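Local coordinates for protein amidohydrolase 2 (Bifidobacterium longum subsp. infantis, PDB 6UVZ) that is an amidohydrolase-family protein of the metallo-dependent hydrolase superfamily, which probably acts as a hydrolase, at residues Leu41-Val50 against Ser227-Leu235. Sequence-based numbering, arbitrary orientation.
Sequences LAAEYAKFGV and STFATHFQL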
loop_
_atom_site.group_PDB
_atom_site.type_symbol
_atom_site.label_atom_id
_atom_site.label_comp_id
_atom_site.label_asym_id
_atom_site.label_seq_id
_atom_site.Cartn_x
_atom_site.Cartn_y
_atom_site.Cartn_z
ATOM N N LEU A 41 1.872 16.709 -0.631
ATOM C CA LEU A 41 2.640 15.645 -1.265
ATOM C C LEU A 41 3.094 16.043 -2.664
ATOM O O LEU A 41 4.186 15.657 -3.093
ATOM C CB LEU A 41 1.812 14.361 -1.319
ATOM C CG LEU A 41 2.490 13.127 -1.921
ATOM C CD1 LEU A 41 3.698 12.723 -1.093
ATOM C CD2 LEU A 41 1.505 11.976 -2.035
ATOM N N ALA A 42 2.274 16.814 -3.384
ATOM C CA ALA A 42 2.667 17.273 -4.711
ATOM C C ALA A 42 3.842 18.238 -4.647
ATOM O O ALA A 42 4.685 18.245 -5.553
ATOM C CB ALA A 42 1.479 17.931 -5.413
ATOM N N ALA A 43 3.919 19.055 -3.593
ATOM C CA ALA A 43 5.043 19.972 -3.450
ATOM C C ALA A 43 6.346 19.228 -3.191
ATOM O O ALA A 43 7.416 19.697 -3.593
ATOM C CB ALA A 43 4.768 20.970 -2.325
ATOM N N GLU A 44 6.277 18.072 -2.525
ATOM C CA GLU A 44 7.481 17.280 -2.296
ATOM C C GLU A 44 8.012 16.697 -3.600
ATOM O O GLU A 44 9.222 16.728 -3.852
ATOM C CB GLU A 44 7.195 16.171 -1.284
ATOM C CG GLU A 44 6.898 16.675 0.118
ATOM C CD GLU A 44 8.119 17.270 0.792
ATOM O OE1 GLU A 44 9.188 16.624 0.766
ATOM O OE2 GLU A 44 8.011 18.386 1.344
ATOM N N TYR A 45 7.124 16.161 -4.441
ATOM C CA TYR A 45 7.548 15.658 -5.741
ATOM C C TYR A 45 7.979 16.778 -6.677
ATOM O O TYR A 45 8.697 16.514 -7.648
ATOM C CB TYR A 45 6.428 14.836 -6.381
ATOM C CG TYR A 45 6.253 13.473 -5.754
ATOM C CD1 TYR A 45 7.171 12.460 -5.993
ATOM C CD2 TYR A 45 5.176 13.199 -4.922
ATOM C CE1 TYR A 45 7.024 11.213 -5.423
ATOM C CE2 TYR A 45 5.018 11.952 -4.346
ATOM C CZ TYR A 45 5.947 10.964 -4.602
ATOM O OH TYR A 45 5.803 9.719 -4.035
ATOM N N ALA A 46 7.560 18.017 -6.410
ATOM C CA ALA A 46 8.045 19.143 -7.199
ATOM C C ALA A 46 9.502 19.452 -6.877
ATOM O O ALA A 46 10.281 19.800 -7.771
ATOM C CB ALA A 46 7.166 20.371 -6.961
ATOM N N LYS A 47 9.888 19.327 -5.603
ATOM C CA LYS A 47 11.284 19.539 -5.231
ATOM C C LYS A 47 12.195 18.492 -5.854
ATOM O O LYS A 47 13.371 18.770 -6.118
ATOM C CB LYS A 47 11.440 19.527 -3.709
ATOM C CG LYS A 47 10.908 20.767 -3.010
ATOM C CD LYS A 47 11.437 20.872 -1.584
ATOM C CE LYS A 47 10.970 19.711 -0.721
ATOM N NZ LYS A 47 11.415 19.862 0.693
ATOM N N PHE A 48 11.677 17.293 -6.100
ATOM C CA PHE A 48 12.473 16.199 -6.637
ATOM C C PHE A 48 12.532 16.199 -8.159
ATOM O O PHE A 48 13.198 15.334 -8.738
ATOM C CB PHE A 48 11.924 14.859 -6.133
ATOM C CG PHE A 48 11.867 14.753 -4.633
ATOM C CD1 PHE A 48 10.918 13.954 -4.017
ATOM C CD2 PHE A 48 12.763 15.452 -3.839
ATOM C CE1 PHE A 48 10.863 13.856 -2.638
ATOM C CE2 PHE A 48 12.712 15.360 -2.460
ATOM C CZ PHE A 48 11.761 14.560 -1.859
ATOM N N GLY A 49 11.857 17.140 -8.814
ATOM C CA GLY A 49 11.936 17.251 -10.258
ATOM C C GLY A 49 11.348 16.094 -11.029
ATOM O O GLY A 49 11.739 15.867 -12.176
ATOM N N VAL A 50 10.420 15.351 -10.435
ATOM C CA VAL A 50 9.773 14.239 -11.109
ATOM C C VAL A 50 8.376 14.669 -11.534
ATOM O O VAL A 50 7.788 15.608 -10.991
ATOM C CB VAL A 50 9.718 12.976 -10.219
ATOM C CG1 VAL A 50 11.121 12.472 -9.919
ATOM C CG2 VAL A 50 8.963 13.267 -8.934
ATOM N N SER A 227 12.263 8.457 9.389
ATOM C CA SER A 227 13.132 8.717 8.245
ATOM C C SER A 227 12.748 10.073 7.650
ATOM O O SER A 227 12.261 10.952 8.369
ATOM C CB SER A 227 13.029 7.547 7.246
ATOM O OG SER A 227 13.831 7.778 6.102
ATOM N N THR A 228 12.968 10.235 6.348
ATOM C CA THR A 228 12.568 11.436 5.631
ATOM C C THR A 228 12.173 11.039 4.217
ATOM O O THR A 228 12.725 10.092 3.650
ATOM C CB THR A 228 13.689 12.485 5.598
ATOM O OG1 THR A 228 14.162 12.729 6.928
ATOM C CG2 THR A 228 13.185 13.795 5.007
ATOM N N PHE A 229 11.194 11.758 3.663
ATOM C CA PHE A 229 10.803 11.533 2.275
ATOM C C PHE A 229 12.003 11.674 1.346
ATOM O O PHE A 229 12.232 10.827 0.474
ATOM C CB PHE A 229 9.692 12.509 1.881
ATOM C CG PHE A 229 8.946 12.119 0.632
ATOM C CD1 PHE A 229 9.196 10.912 -0.002
ATOM C CD2 PHE A 229 7.991 12.965 0.094
ATOM C CE1 PHE A 229 8.513 10.559 -1.148
ATOM C CE2 PHE A 229 7.303 12.615 -1.053
ATOM C CZ PHE A 229 7.564 11.411 -1.673
ATOM N N ALA A 230 12.791 12.736 1.529
ATOM C CA ALA A 230 13.989 12.918 0.715
ATOM C C ALA A 230 14.963 11.760 0.901
ATOM O O ALA A 230 15.558 11.278 -0.069
ATOM C CB ALA A 230 14.661 14.247 1.058
ATOM N N THR A 231 15.132 11.297 2.142
ATOM C CA THR A 231 16.012 10.161 2.392
ATOM C C THR A 231 15.457 8.886 1.768
ATOM O O THR A 231 16.206 8.101 1.172
ATOM C CB THR A 231 16.216 9.973 3.896
ATOM O OG1 THR A 231 16.647 11.210 4.478
ATOM C CG2 THR A 231 17.263 8.904 4.161
ATOM N N HIS A 232 14.146 8.665 1.888
ATOM C CA HIS A 232 13.546 7.460 1.322
ATOM C C HIS A 232 13.507 7.519 -0.199
ATOM O O HIS A 232 13.824 6.531 -0.873
ATOM C CB HIS A 232 12.139 7.255 1.881
ATOM C CG HIS A 232 11.363 6.189 1.173
ATOM N ND1 HIS A 232 11.688 4.852 1.253
ATOM C CD2 HIS A 232 10.280 6.265 0.363
ATOM C CE1 HIS A 232 10.836 4.149 0.527
ATOM N NE2 HIS A 232 9.973 4.983 -0.024
ATOM N N PHE A 233 13.117 8.667 -0.763
ATOM C CA PHE A 233 13.007 8.772 -2.213
ATOM C C PHE A 233 14.368 8.680 -2.891
ATOM O O PHE A 233 14.470 8.137 -3.996
ATOM C CB PHE A 233 12.310 10.077 -2.597
ATOM C CG PHE A 233 12.104 10.242 -4.075
ATOM C CD1 PHE A 233 12.835 11.177 -4.789
ATOM C CD2 PHE A 233 11.187 9.455 -4.751
ATOM C CE1 PHE A 233 12.647 11.329 -6.150
ATOM C CE2 PHE A 233 10.996 9.600 -6.112
ATOM C CZ PHE A 233 11.728 10.539 -6.812
ATOM N N GLN A 234 15.418 9.197 -2.250
ATOM C CA GLN A 234 16.748 9.104 -2.841
ATOM C C GLN A 234 17.277 7.677 -2.780
ATOM O O GLN A 234 17.949 7.218 -3.711
ATOM C CB GLN A 234 17.708 10.064 -2.141
ATOM C CG GLN A 234 19.027 10.245 -2.871
ATOM C CD GLN A 234 18.837 10.742 -4.290
ATOM O OE1 GLN A 234 18.781 9.953 -5.235
ATOM N NE2 GLN A 234 18.732 12.057 -4.448
ATOM N N LEU A 235 16.983 6.960 -1.692
ATOM C CA LEU A 235 17.399 5.566 -1.589
ATOM C C LEU A 235 16.744 4.709 -2.664
ATOM O O LEU A 235 17.345 3.738 -3.138
ATOM C CB LEU A 235 17.074 5.024 -0.196
ATOM C CG LEU A 235 17.406 3.556 0.082
ATOM C CD1 LEU A 235 18.875 3.270 -0.193
ATOM C CD2 LEU A 235 17.048 3.185 1.513
#
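The hydroxyl oxygen of Tyr45, hydrogen-bonded to Tyr216 OH in strand 214-216, also touches the rim of the Phe229 ring, Tyr45 OH lying 3.4 Å from Phe229 CZ. The contact lies in the outer helical layer of a TIM barrel: helix 38-47 follows the first strand, 7-13, and helix 229-239 comes after the last, 214-216, so their packing spans the seam where the barrel closes. An aromatic cluster of Tyr45, Phe48, Phe229 and Phe233 forms the core of the interface, and no hydrogen bond joins the two segments. With CG anti to the backbone N (chi1 -163°), the Phe229 ring continues the direction of its CB toward helix 38-47. Its edge meets the face of Tyr45 in a T-shaped stack, centroids 5.1 Å apart and planes at 86°. In a second T-shaped pair, with planes at 83°, Phe229 offers a face instead: Phe48 CE1 lies 3.9 Å above its plane, over the centre. Leu41 CD1 and Glu44 CB each approach Phe229 CE2 to 3.6 Å, adding aliphatic contacts to the same ring, which also meets Trp220. The Phe48 and Phe233 rings are nearly parallel but displaced, with little overlap; the closest atoms are Phe48 CD1 and Phe233 CD1, at 3.5 Å. Past Gly49, whose positive phi closes helix 38-47 in a Schellman motif, Val50 CG1 reaches the edge of the Phe233 ring, 3.7 Å from Phe233 CZ.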